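PDB 1QWR: putative mannose-6-phosphate isomerase YvyI from Bacillus subtilis, which catalyses, as a putative zinc-dependent enzyme of the type 1 family, the interconversion of D-mannose 6-phosphate and D-fructose 6-phosphate. Local coordinates for residues 42-47 and 296-301; 9-14 and 62-67; 142-147 and 221-226; 200-203 and 209-212. All coordinates share one frame; numbering follows the deposited sequence.

Overall arrangement
Contacts 1 and 2 form one buried patch, their centres 7 Å apart, because strand 9-17 pairs with both strand 38-44 and strand 296-299. Contact 2 adds the start of helix 64-70 to that patch, and both lie away from the annotated sites. Contacts 3 and 4 are across the centre of the chain from contact 1, with centres about 36 and 31 Å from it. The side chain of Ala221 in contact 3 is about 13 Å from the zinc ion, that of Arg210 in contact 4 about 11 Å. Contact 4 is nested within the loop closed by contact 3, their centres 22 Å apart, and it holds a sulfate close to Arg196.

Contact 1: residues 42-47 and 296-301; sequences WAISAH and HFILPA
Ala43 CB sits squarely over one face of the His296 imidazole, 3.3 Å from the ring centroid and only 1° off its normal, a clean CH-pi contact. His296 CB points toward strand 42-44, and with CG anti to the carbonyl carbon (chi1 -61°) the ring lies under the alanine methyl.

The apolar packing runs through Ile44, whose two branches divide the work. CD1 meets His296 CB at 3.8 Å and comes obliquely to the ring, while CG2 touches Ile298 CD1 at 4.1 Å. Ala43 and Ile44 both face Thr87 in a classic beta bulge, and both reach strand 296-299 from it.

No hydrogen bond crosses between the two segments, although the strand directions differ by just 24°. Strand 9-17 pairs with each instead: Leu11 bonds to His296 through the backbone, Val14 to Trp42. The ring nitrogens bond to residues outside the two segments, ND1 to Ser274 OG and NE2 to Tyr31 OH.

Bonds at both nitrogens should restrain the buried ring and satisfy its polar atoms, while a face packs on Ala43. The two segments meet through apolar and CH-pi contacts, and neighbours such as Leu11 and Tyr31 supply polar bonds between the catalytic and cupin regions.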
loop_
_atom_site.group_PDB
_atom_site.type_symbol
_atom_site.label_atom_id
_atom_site.label_comp_id
_atom_site.label_asym_id
_atom_site.label_seq_id
_atom_site.Cartn_x
_atom_site.Cartn_y
_atom_site.Cartn_z
ATOM N N TRP A 42 3.480 4.339 -7.026
ATOM C CA TRP A 42 4.247 3.237 -6.448
ATOM C C TRP A 42 5.359 4.019 -5.730
ATOM O O TRP A 42 6.347 4.460 -6.334
ATOM C CB TRP A 42 4.772 2.334 -7.578
ATOM C CG TRP A 42 3.638 1.538 -8.215
ATOM C CD1 TRP A 42 2.308 1.866 -8.234
ATOM C CD2 TRP A 42 3.752 0.287 -8.916
ATOM N NE1 TRP A 42 1.586 0.890 -8.903
ATOM C CE2 TRP A 42 2.452 -0.086 -9.328
ATOM C CE3 TRP A 42 4.830 -0.549 -9.232
ATOM C CZ2 TRP A 42 2.202 -1.267 -10.040
ATOM C CZ3 TRP A 42 4.582 -1.725 -9.940
ATOM C CH2 TRP A 42 3.278 -2.067 -10.333
ATOM N N ALA A 43 5.140 4.198 -4.426
ATOM C CA ALA A 43 5.962 5.028 -3.535
ATOM C C ALA A 43 7.227 4.399 -2.960
ATOM O O ALA A 43 8.291 5.014 -2.958
ATOM C CB ALA A 43 5.046 5.546 -2.405
ATOM N N ILE A 44 7.102 3.205 -2.415
ATOM C CA ILE A 44 8.296 2.476 -1.970
ATOM C C ILE A 44 8.096 1.169 -2.744
ATOM O O ILE A 44 7.245 0.347 -2.415
ATOM C CB ILE A 44 8.329 2.222 -0.458
ATOM C CG1 ILE A 44 8.450 3.568 0.299
ATOM C CG2 ILE A 44 9.563 1.362 -0.109
ATOM C CD1 ILE A 44 7.109 4.117 0.872
ATOM N N SER A 45 8.863 0.995 -3.809
ATOM C CA SER A 45 8.674 -0.172 -4.651
ATOM C C SER A 45 9.943 -0.820 -5.144
ATOM O O SER A 45 10.893 -0.128 -5.502
ATOM C CB SER A 45 7.847 0.239 -5.886
ATOM O OG SER A 45 7.915 -0.715 -6.957
ATOM N N ALA A 46 9.948 -2.150 -5.144
ATOM C CA ALA A 46 11.045 -2.912 -5.719
ATOM C C ALA A 46 10.397 -3.862 -6.738
ATOM O O ALA A 46 10.991 -4.866 -7.159
ATOM C CB ALA A 46 11.796 -3.713 -4.664
ATOM N N HIS A 47 9.173 -3.556 -7.148
ATOM C CA HIS A 47 8.535 -4.445 -8.116
ATOM C C HIS A 47 9.155 -4.185 -9.489
ATOM O O HIS A 47 9.343 -3.037 -9.877
ATOM C CB HIS A 47 7.015 -4.225 -8.167
ATOM C CG HIS A 47 6.286 -5.351 -8.836
ATOM N ND1 HIS A 47 6.228 -5.492 -10.210
ATOM C CD2 HIS A 47 5.692 -6.451 -8.319
ATOM C CE1 HIS A 47 5.633 -6.634 -10.506
ATOM N NE2 HIS A 47 5.299 -7.237 -9.378
ATOM N N HIS A 296 8.810 9.779 0.593
ATOM C CA HIS A 296 8.774 8.361 0.932
ATOM C C HIS A 296 10.236 7.988 1.140
ATOM O O HIS A 296 11.105 8.353 0.322
ATOM C CB HIS A 296 8.166 7.554 -0.206
ATOM C CG HIS A 296 6.756 7.946 -0.506
ATOM N ND1 HIS A 296 5.697 7.611 0.319
ATOM C CD2 HIS A 296 6.239 8.702 -1.500
ATOM C CE1 HIS A 296 4.585 8.149 -0.161
ATOM N NE2 HIS A 296 4.887 8.819 -1.264
ATOM N N PHE A 297 10.515 7.272 2.220
ATOM C CA PHE A 297 11.895 6.907 2.504
ATOM C C PHE A 297 12.007 5.700 3.395
ATOM O O PHE A 297 11.038 5.284 4.059
ATOM C CB PHE A 297 12.638 8.091 3.148
ATOM C CG PHE A 297 12.023 8.579 4.442
ATOM C CD1 PHE A 297 12.495 8.128 5.686
ATOM C CD2 PHE A 297 10.996 9.503 4.415
ATOM C CE1 PHE A 297 11.935 8.611 6.892
ATOM C CE2 PHE A 297 10.424 9.995 5.607
ATOM C CZ PHE A 297 10.893 9.553 6.855
ATOM N N ILE A 298 13.205 5.134 3.392
ATOM C CA ILE A 298 13.510 3.985 4.213
ATOM C C ILE A 298 14.559 4.385 5.231
ATOM O O ILE A 298 15.534 5.068 4.891
ATOM C CB ILE A 298 14.051 2.825 3.336
ATOM C CG1 ILE A 298 12.894 2.207 2.552
ATOM C CG2 ILE A 298 14.760 1.780 4.211
ATOM C CD1 ILE A 298 13.346 1.173 1.534
ATOM N N LEU A 299 14.321 4.027 6.499
ATOM C CA LEU A 299 15.305 4.262 7.533
ATOM C C LEU A 299 15.974 2.881 7.645
ATOM O O LEU A 299 15.325 1.877 8.009
ATOM C CB LEU A 299 14.647 4.650 8.884
ATOM C CG LEU A 299 13.868 5.977 8.848
ATOM C CD1 LEU A 299 13.178 6.264 10.202
ATOM C CD2 LEU A 299 14.833 7.104 8.490
ATOM N N PRO A 300 17.273 2.813 7.331
ATOM C CA PRO A 300 18.090 1.594 7.360
ATOM C C PRO A 300 18.284 0.957 8.726
ATOM O O PRO A 300 17.995 1.569 9.759
ATOM C CB PRO A 300 19.410 2.056 6.735
ATOM C CG PRO A 300 19.518 3.450 7.192
ATOM C CD PRO A 300 18.103 3.987 6.999
ATOM N N ALA A 301 18.768 -0.286 8.708
ATOM C CA ALA A 301 19.033 -1.058 9.921
ATOM C C ALA A 301 19.853 -0.293 10.948
ATOM O O ALA A 301 19.502 -0.270 12.132
ATOM C CB ALA A 301 19.754 -2.359 9.563
#

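Contact 2: residues 9-14 and 62-67; sequences IFLTPV and KTLIEL
Leu67 N, in the residue whose side chain meets Ile9 across the contact, donates to Thr63 O at 3.1 Å. One residue earlier, Glu66 N gives its hydrogen to Thr63 OG1, also at 3.1 Å and fairly straight at 165°. Thr63 is therefore the N-cap of helix 64-70: its hydroxyl oxygen and its carbonyl take up two amides of the first turn. Its CB points away from the strand.

The apolar interface is made by two pairs of side chains. Ile9 and Leu67 reach toward each other tip to tip, Ile9 CG2 standing 4.1 Å from Leu67 CD1. The branch used by Ile9 is the one anti to its backbone N, since CG1 lies beside that nitrogen (chi1 -59°). Farther along the strand, Leu11 CD1 approaches Leu64 CD2 at a looser 4.5 Å. The spacing fits both elements: Ile9 and Leu11, two apart, face the same way from the strand, and Leu64 and Leu67, three apart, lie along one side of the helix.

Neighbouring strands close the layer. Ile44 of strand 38-44 touches both Leu11 and Leu64, and Val54 of strand 53-54 touches both Ile9 and Leu67. Tyr59 adds to the packing at Leu67, Val74 at Ile9 and Phe75 at Leu64.

The result is a short, N-capped helix laid by its apolar side on antiparallel strands, a helix-on-sheet packing within the catalytic region of this type 1 phosphomannose isomerase, a family of the cupin clan.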
loop_
_atom_site.group_PDB
_atom_site.type_symbol
_atom_site.label_atom_id
_atom_site.label_comp_id
_atom_site.label_asym_id
_atom_site.label_seq_id
_atom_site.Cartn_x
_atom_site.Cartn_y
_atom_site.Cartn_z
ATOM N N ILE A 9 17.026 6.923 3.316
ATOM C CA ILE A 9 17.132 6.658 1.876
ATOM C C ILE A 9 15.814 7.087 1.247
ATOM O O ILE A 9 14.809 6.399 1.406
ATOM C CB ILE A 9 17.374 5.148 1.620
ATOM C CG1 ILE A 9 18.658 4.711 2.323
ATOM C CG2 ILE A 9 17.423 4.850 0.103
ATOM C CD1 ILE A 9 18.777 3.197 2.459
ATOM N N PHE A 10 15.812 8.216 0.542
ATOM C CA PHE A 10 14.584 8.708 -0.071
ATOM C C PHE A 10 14.374 8.050 -1.418
ATOM O O PHE A 10 15.338 7.719 -2.117
ATOM C CB PHE A 10 14.632 10.234 -0.220
ATOM C CG PHE A 10 14.457 10.968 1.083
ATOM C CD1 PHE A 10 13.207 11.462 1.460
ATOM C CD2 PHE A 10 15.530 11.120 1.954
ATOM C CE1 PHE A 10 13.029 12.090 2.705
ATOM C CE2 PHE A 10 15.368 11.749 3.205
ATOM C CZ PHE A 10 14.112 12.230 3.577
ATOM N N LEU A 11 13.106 7.862 -1.769
ATOM C CA LEU A 11 12.727 7.208 -3.010
ATOM C C LEU A 11 11.939 8.117 -3.933
ATOM O O LEU A 11 11.061 8.847 -3.503
ATOM C CB LEU A 11 11.893 5.952 -2.704
ATOM C CG LEU A 11 12.736 5.019 -1.825
ATOM C CD1 LEU A 11 11.917 3.891 -1.274
ATOM C CD2 LEU A 11 13.908 4.508 -2.676
ATOM N N THR A 12 12.261 8.047 -5.214
ATOM C CA THR A 12 11.562 8.847 -6.212
ATOM C C THR A 12 10.364 8.048 -6.664
ATOM O O THR A 12 10.501 6.900 -7.075
ATOM C CB THR A 12 12.441 9.104 -7.426
ATOM O OG1 THR A 12 13.547 9.913 -7.027
ATOM C CG2 THR A 12 11.628 9.820 -8.529
ATOM N N PRO A 13 9.172 8.650 -6.617
ATOM C CA PRO A 13 7.938 7.968 -7.025
ATOM C C PRO A 13 7.801 7.569 -8.502
ATOM O O PRO A 13 8.311 8.236 -9.406
ATOM C CB PRO A 13 6.844 8.938 -6.584
ATOM C CG PRO A 13 7.502 10.282 -6.643
ATOM C CD PRO A 13 8.906 10.019 -6.142
ATOM N N VAL A 14 7.082 6.474 -8.706
ATOM C CA VAL A 14 6.776 5.907 -10.015
ATOM C C VAL A 14 5.257 6.042 -10.120
ATOM O O VAL A 14 4.572 5.908 -9.107
ATOM C CB VAL A 14 7.133 4.407 -10.040
ATOM C CG1 VAL A 14 6.647 3.758 -11.328
ATOM C CG2 VAL A 14 8.641 4.249 -9.898
ATOM N N LYS A 62 20.318 4.319 -7.998
ATOM C CA LYS A 62 20.118 2.877 -7.910
ATOM C C LYS A 62 18.647 2.548 -7.655
ATOM O O LYS A 62 17.934 3.355 -7.062
ATOM C CB LYS A 62 20.981 2.308 -6.788
ATOM C CG LYS A 62 22.487 2.454 -7.066
ATOM C CD LYS A 62 23.295 1.510 -6.204
ATOM C CE LYS A 62 24.799 1.596 -6.517
ATOM N NZ LYS A 62 25.138 1.251 -7.931
ATOM N N THR A 63 18.181 1.381 -8.096
ATOM C CA THR A 63 16.782 1.021 -7.854
ATOM C C THR A 63 16.725 0.297 -6.520
ATOM O O THR A 63 17.746 -0.169 -6.020
ATOM C CB THR A 63 16.206 0.041 -8.886
ATOM O OG1 THR A 63 16.888 -1.220 -8.771
ATOM C CG2 THR A 63 16.338 0.588 -10.299
ATOM N N LEU A 64 15.526 0.176 -5.953
ATOM C CA LEU A 64 15.402 -0.511 -4.678
ATOM C C LEU A 64 15.774 -1.965 -4.866
ATOM O O LEU A 64 16.233 -2.599 -3.933
ATOM C CB LEU A 64 13.977 -0.387 -4.129
ATOM C CG LEU A 64 13.768 -0.824 -2.680
ATOM C CD1 LEU A 64 14.769 -0.110 -1.748
ATOM C CD2 LEU A 64 12.329 -0.479 -2.259
ATOM N N ILE A 65 15.609 -2.501 -6.083
ATOM C CA ILE A 65 15.993 -3.895 -6.314
ATOM C C ILE A 65 17.519 -4.041 -6.171
ATOM O O ILE A 65 18.004 -4.987 -5.543
ATOM C CB ILE A 65 15.563 -4.379 -7.730
ATOM C CG1 ILE A 65 14.028 -4.309 -7.845
ATOM C CG2 ILE A 65 16.095 -5.801 -7.982
ATOM C CD1 ILE A 65 13.467 -4.518 -9.245
ATOM N N GLU A 66 18.270 -3.125 -6.776
ATOM C CA GLU A 66 19.730 -3.181 -6.686
ATOM C C GLU A 66 20.175 -3.040 -5.217
ATOM O O GLU A 66 21.144 -3.664 -4.787
ATOM C CB GLU A 66 20.368 -2.091 -7.562
ATOM C CG GLU A 66 21.894 -2.058 -7.490
ATOM C CD GLU A 66 22.537 -1.273 -8.622
ATOM O OE1 GLU A 66 23.774 -1.088 -8.589
ATOM O OE2 GLU A 66 21.812 -0.852 -9.547
ATOM N N LEU A 67 19.469 -2.223 -4.447
ATOM C CA LEU A 67 19.800 -2.079 -3.027
ATOM C C LEU A 67 19.547 -3.397 -2.310
ATOM O O LEU A 67 20.363 -3.881 -1.527
ATOM C CB LEU A 67 18.952 -0.980 -2.387
ATOM C CG LEU A 67 19.489 0.441 -2.446
ATOM C CD1 LEU A 67 18.722 1.289 -1.432
ATOM C CD2 LEU A 67 20.978 0.453 -2.094
#

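Contact 3: residues 142-147 and 221-226; sequences TELVTM and ATVPHV
Leu144 pushes a single methyl, CD2, against two side chains of the chain that leaves helix 214-220: Val223 CG2 at 3.9 Å and Ala221 CB at 4.1 Å. The leucine has CG anti to its backbone N (chi1 177°), which carries the isobutyl group out from helix 141-149 toward the other segment. Val223 answers with the methyl that lies beside its own backbone N, CG2 (chi1 of CG1 -179°), and the two side chains cross at a slant. Ala221 and Val223, two residues apart, both point their CB atoms toward the helix, while Thr222 between them points away and bonds through its backbone to Gly173.

The arrangement is a helix-to-loop packing: one residue of helix 141-149 is set against the extended connection that follows helix 214-220 and leads on to strand 233-237. Leu156 of helix 153-156 and Ala138 also touch Leu144, and His136 of strand 131-136 backs Val223. A polar tie runs alongside, from Lys141 NZ to Ala221 O.

Within the helix, Thr142 O accepts two bonds, from Thr146 N at 2.9 Å and from Thr146 OG1 at 2.9 Å. They arrive from opposite faces of the carbonyl plane, the hydroxyl 37° out of it.

Beyond Val223 the chain turns through a cis peptide before Pro224. The side chains of Ala221 and the zinc ligand His176 are about 9 Å apart.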
loop_
_atom_site.group_PDB
_atom_site.type_symbol
_atom_site.label_atom_id
_atom_site.label_comp_id
_atom_site.label_asym_id
_atom_site.label_seq_id
_atom_site.Cartn_x
_atom_site.Cartn_y
_atom_site.Cartn_z
ATOM N N THR A 142 -19.496 -22.950 -5.905
ATOM C CA THR A 142 -20.462 -23.063 -7.003
ATOM C C THR A 142 -21.419 -21.862 -6.931
ATOM O O THR A 142 -21.795 -21.290 -7.955
ATOM C CB THR A 142 -21.293 -24.372 -6.924
ATOM O OG1 THR A 142 -20.418 -25.501 -7.006
ATOM C CG2 THR A 142 -22.267 -24.456 -8.092
ATOM N N GLU A 143 -21.791 -21.485 -5.712
ATOM C CA GLU A 143 -22.686 -20.354 -5.461
ATOM C C GLU A 143 -22.004 -19.042 -5.887
ATOM O O GLU A 143 -22.623 -18.177 -6.501
ATOM C CB GLU A 143 -23.030 -20.323 -3.971
ATOM C CG GLU A 143 -24.088 -19.319 -3.523
ATOM C CD GLU A 143 -24.540 -19.591 -2.089
ATOM O OE1 GLU A 143 -25.092 -20.686 -1.832
ATOM O OE2 GLU A 143 -24.349 -18.734 -1.208
ATOM N N LEU A 144 -20.726 -18.899 -5.552
ATOM C CA LEU A 144 -19.983 -17.706 -5.929
ATOM C C LEU A 144 -20.015 -17.586 -7.454
ATOM O O LEU A 144 -20.329 -16.518 -8.011
ATOM C CB LEU A 144 -18.538 -17.821 -5.429
ATOM C CG LEU A 144 -17.594 -16.669 -5.805
ATOM C CD1 LEU A 144 -18.046 -15.420 -5.063
ATOM C CD2 LEU A 144 -16.132 -17.023 -5.448
ATOM N N VAL A 145 -19.714 -18.690 -8.134
ATOM C CA VAL A 145 -19.711 -18.713 -9.593
ATOM C C VAL A 145 -21.077 -18.314 -10.146
ATOM O O VAL A 145 -21.170 -17.475 -11.047
ATOM C CB VAL A 145 -19.340 -20.107 -10.122
ATOM C CG1 VAL A 145 -19.705 -20.238 -11.600
ATOM C CG2 VAL A 145 -17.848 -20.332 -9.934
ATOM N N THR A 146 -22.129 -18.915 -9.597
ATOM C CA THR A 146 -23.496 -18.628 -10.024
ATOM C C THR A 146 -23.850 -17.144 -9.863
ATOM O O THR A 146 -24.365 -16.516 -10.786
ATOM C CB THR A 146 -24.510 -19.461 -9.211
ATOM O OG1 THR A 146 -24.225 -20.854 -9.383
ATOM C CG2 THR A 146 -25.934 -19.172 -9.666
HETATM N N MSE A 147 -23.571 -16.590 -8.688
HETATM C CA MSE A 147 -23.874 -15.193 -8.422
HETATM C C MSE A 147 -23.051 -14.202 -9.219
HETATM O O MSE A 147 -23.492 -13.074 -9.448
HETATM C CB MSE A 147 -23.729 -14.908 -6.942
HETATM C CG MSE A 147 -24.735 -15.656 -6.138
HETATM SE SE MSE A 147 -24.669 -15.147 -4.318
HETATM C CE MSE A 147 -25.767 -13.560 -4.401
ATOM N N ALA A 221 -10.125 -17.321 -4.335
ATOM C CA ALA A 221 -11.044 -16.755 -3.366
ATOM C C ALA A 221 -11.395 -17.656 -2.203
ATOM O O ALA A 221 -11.628 -18.849 -2.366
ATOM C CB ALA A 221 -12.333 -16.296 -4.080
ATOM N N THR A 222 -11.434 -17.057 -1.023
ATOM C CA THR A 222 -11.794 -17.755 0.190
ATOM C C THR A 222 -13.318 -17.815 0.256
ATOM O O THR A 222 -13.980 -16.783 0.218
ATOM C CB THR A 222 -11.316 -16.992 1.394
ATOM O OG1 THR A 222 -9.900 -16.865 1.308
ATOM C CG2 THR A 222 -11.710 -17.706 2.687
ATOM N N VAL A 223 -13.863 -19.018 0.369
ATOM C CA VAL A 223 -15.306 -19.189 0.448
ATOM C C VAL A 223 -15.620 -20.218 1.537
ATOM O O VAL A 223 -15.065 -21.308 1.521
ATOM C CB VAL A 223 -15.863 -19.722 -0.883
ATOM C CG1 VAL A 223 -17.377 -19.880 -0.785
ATOM C CG2 VAL A 223 -15.465 -18.788 -2.028
ATOM N N PRO A 224 -16.493 -19.876 2.503
ATOM C CA PRO A 224 -17.194 -18.597 2.626
ATOM C C PRO A 224 -16.263 -17.520 3.151
ATOM O O PRO A 224 -15.161 -17.809 3.605
ATOM C CB PRO A 224 -18.293 -18.903 3.631
ATOM C CG PRO A 224 -17.632 -19.870 4.547
ATOM C CD PRO A 224 -16.940 -20.808 3.559
ATOM N N HIS A 225 -16.719 -16.280 3.088
ATOM C CA HIS A 225 -15.925 -15.176 3.601
ATOM C C HIS A 225 -16.180 -15.069 5.087
ATOM O O HIS A 225 -17.321 -15.170 5.533
ATOM C CB HIS A 225 -16.345 -13.842 2.980
ATOM C CG HIS A 225 -15.685 -12.662 3.622
ATOM N ND1 HIS A 225 -14.394 -12.277 3.324
ATOM C CD2 HIS A 225 -16.108 -11.825 4.602
ATOM C CE1 HIS A 225 -14.050 -11.259 4.094
ATOM N NE2 HIS A 225 -15.071 -10.966 4.880
ATOM N N VAL A 226 -15.115 -14.848 5.838
ATOM C CA VAL A 226 -15.214 -14.650 7.277
ATOM C C VAL A 226 -14.375 -13.395 7.555
ATOM O O VAL A 226 -13.217 -13.327 7.142
ATOM C CB VAL A 226 -14.637 -15.858 8.060
ATOM C CG1 VAL A 226 -14.680 -15.583 9.560
ATOM C CG2 VAL A 226 -15.442 -17.120 7.732
#

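Contact 4: residues 200-203 and 209-212; sequences YDRL and PREL. With SO4 (sulfate ion), chain C.
Arg202 and Arg210 run side by side and point the same way, their NH2 atoms 4.1 Å apart and their guanidinium planes turned 80° to each other. Arg210 is the one that grips the sulfate. Its NH1 donates to SO4 O2 at 3.0 Å and 166°, and its NH2 to SO4 O1 at 3.0 Å on a more bent path of 149°. The ion is held at the guanidinium edge, with O2 near the plane. Ser97, Trp20, Lys18, Lys99 and the putative active-site Arg196 complete the shell of the sulfate, which probably came from the crystallisation liquor.

Asp199 bridges the pair, OD1 to Arg202 NH2 and OD2 to Arg210 NE, which probably fixes their spacing and offsets their charges. Arg202 NH2 also reaches Asp95 O, and Tyr200 CD2 lies over the rim of one face of its guanidinium.

Farther out, the two backbones meet around a water that donates to Arg202 O at 2.7 Å and accepts from Arg210 N at 2.9 Å. The same carbonyl oxygen, Arg202 O, receives a CA-H...O contact from Pro209 CA at 3.6 Å. At the solvent side, Leu203 CD1 packs on Pro209 CG at 4.0 Å.

Such a cationic pocket, about 11 Å from the zinc ion at Arg210, is consistent with a place for the phosphate of the sugar, with Asp199 probably orienting Arg210 for the anion while also pairing with Arg202.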
loop_
_atom_site.group_PDB
_atom_site.type_symbol
_atom_site.label_atom_id
_atom_site.label_comp_id
_atom_site.label_asym_id
_atom_site.label_seq_id
_atom_site.Cartn_x
_atom_site.Cartn_y
_atom_site.Cartn_z
ATOM N N TYR A 200 -17.014 -3.252 -14.413
ATOM C CA TYR A 200 -18.082 -2.372 -14.854
ATOM C C TYR A 200 -18.159 -2.153 -16.364
ATOM O O TYR A 200 -18.681 -1.133 -16.815
ATOM C CB TYR A 200 -17.929 -1.034 -14.122
ATOM C CG TYR A 200 -17.988 -1.182 -12.622
ATOM C CD1 TYR A 200 -19.208 -1.371 -11.971
ATOM C CD2 TYR A 200 -16.820 -1.204 -11.851
ATOM C CE1 TYR A 200 -19.265 -1.580 -10.589
ATOM C CE2 TYR A 200 -16.865 -1.415 -10.473
ATOM C CZ TYR A 200 -18.089 -1.602 -9.849
ATOM O OH TYR A 200 -18.150 -1.805 -8.488
ATOM N N ASP A 201 -17.653 -3.111 -17.138
ATOM C CA ASP A 201 -17.660 -3.039 -18.601
ATOM C C ASP A 201 -17.038 -1.767 -19.172
ATOM O O ASP A 201 -17.500 -1.241 -20.197
ATOM C CB ASP A 201 -19.094 -3.175 -19.121
ATOM C CG ASP A 201 -19.739 -4.478 -18.692
ATOM O OD1 ASP A 201 -19.240 -5.542 -19.108
ATOM O OD2 ASP A 201 -20.730 -4.437 -17.935
ATOM N N ARG A 202 -15.979 -1.287 -18.527
ATOM C CA ARG A 202 -15.314 -0.072 -18.969
ATOM C C ARG A 202 -14.214 -0.290 -19.987
ATOM O O ARG A 202 -13.633 -1.364 -20.063
ATOM C CB ARG A 202 -14.734 0.665 -17.768
ATOM C CG ARG A 202 -15.790 1.180 -16.829
ATOM C CD ARG A 202 -15.166 1.847 -15.613
ATOM N NE ARG A 202 -14.462 0.893 -14.753
ATOM C CZ ARG A 202 -14.015 1.195 -13.540
ATOM N NH1 ARG A 202 -14.198 2.424 -13.063
ATOM N NH2 ARG A 202 -13.421 0.267 -12.784
ATOM N N LEU A 203 -13.929 0.750 -20.765
ATOM C CA LEU A 203 -12.884 0.712 -21.776
ATOM C C LEU A 203 -11.708 1.545 -21.294
ATOM O O LEU A 203 -11.896 2.551 -20.604
ATOM C CB LEU A 203 -13.390 1.281 -23.106
ATOM C CG LEU A 203 -14.497 0.512 -23.832
ATOM C CD1 LEU A 203 -14.050 -0.931 -24.089
ATOM C CD2 LEU A 203 -15.761 0.545 -23.004
ATOM N N PRO A 209 -11.364 -3.354 -23.362
ATOM C CA PRO A 209 -11.804 -3.717 -22.006
ATOM C C PRO A 209 -10.622 -4.274 -21.222
ATOM O O PRO A 209 -9.710 -4.843 -21.814
ATOM C CB PRO A 209 -12.855 -4.805 -22.241
ATOM C CG PRO A 209 -13.143 -4.762 -23.730
ATOM C CD PRO A 209 -11.848 -4.341 -24.339
ATOM N N ARG A 210 -10.624 -4.119 -19.903
ATOM C CA ARG A 210 -9.517 -4.659 -19.130
ATOM C C ARG A 210 -9.726 -6.150 -18.880
ATOM O O ARG A 210 -10.862 -6.622 -18.786
ATOM C CB ARG A 210 -9.356 -3.890 -17.818
ATOM C CG ARG A 210 -9.100 -2.389 -18.067
ATOM C CD ARG A 210 -8.496 -1.722 -16.853
ATOM N NE ARG A 210 -9.395 -1.733 -15.695
ATOM C CZ ARG A 210 -8.979 -1.556 -14.440
ATOM N NH1 ARG A 210 -7.682 -1.357 -14.197
ATOM N NH2 ARG A 210 -9.843 -1.585 -13.430
ATOM N N GLU A 211 -8.620 -6.880 -18.784
ATOM C CA GLU A 211 -8.631 -8.329 -18.571
ATOM C C GLU A 211 -9.318 -8.798 -17.293
ATOM O O GLU A 211 -9.111 -8.228 -16.228
ATOM C CB GLU A 211 -7.200 -8.848 -18.547
ATOM C CG GLU A 211 -6.759 -9.606 -19.773
ATOM C CD GLU A 211 -5.410 -10.271 -19.555
ATOM O OE1 GLU A 211 -5.336 -11.199 -18.717
ATOM O OE2 GLU A 211 -4.427 -9.860 -20.212
ATOM N N LEU A 212 -10.130 -9.844 -17.411
ATOM C CA LEU A 212 -10.809 -10.432 -16.256
ATOM C C LEU A 212 -10.178 -11.824 -16.098
ATOM O O LEU A 212 -9.677 -12.393 -17.069
ATOM C CB LEU A 212 -12.322 -10.537 -16.495
ATOM C CG LEU A 212 -13.073 -9.228 -16.793
ATOM C CD1 LEU A 212 -14.582 -9.505 -16.840
ATOM C CD2 LEU A 212 -12.768 -8.184 -15.724
HETATM S S SO4 C . -7.539 -2.399 -10.495
HETATM O O1 SO4 C . -9.014 -2.271 -10.605
HETATM O O2 SO4 C . -6.882 -1.411 -11.355
HETATM O O3 SO4 C . -7.120 -3.760 -10.864
HETATM O O4 SO4 C . -7.153 -2.143 -9.093
HETATM O O HOH W 1 -12.908 -3.206 -18.280
#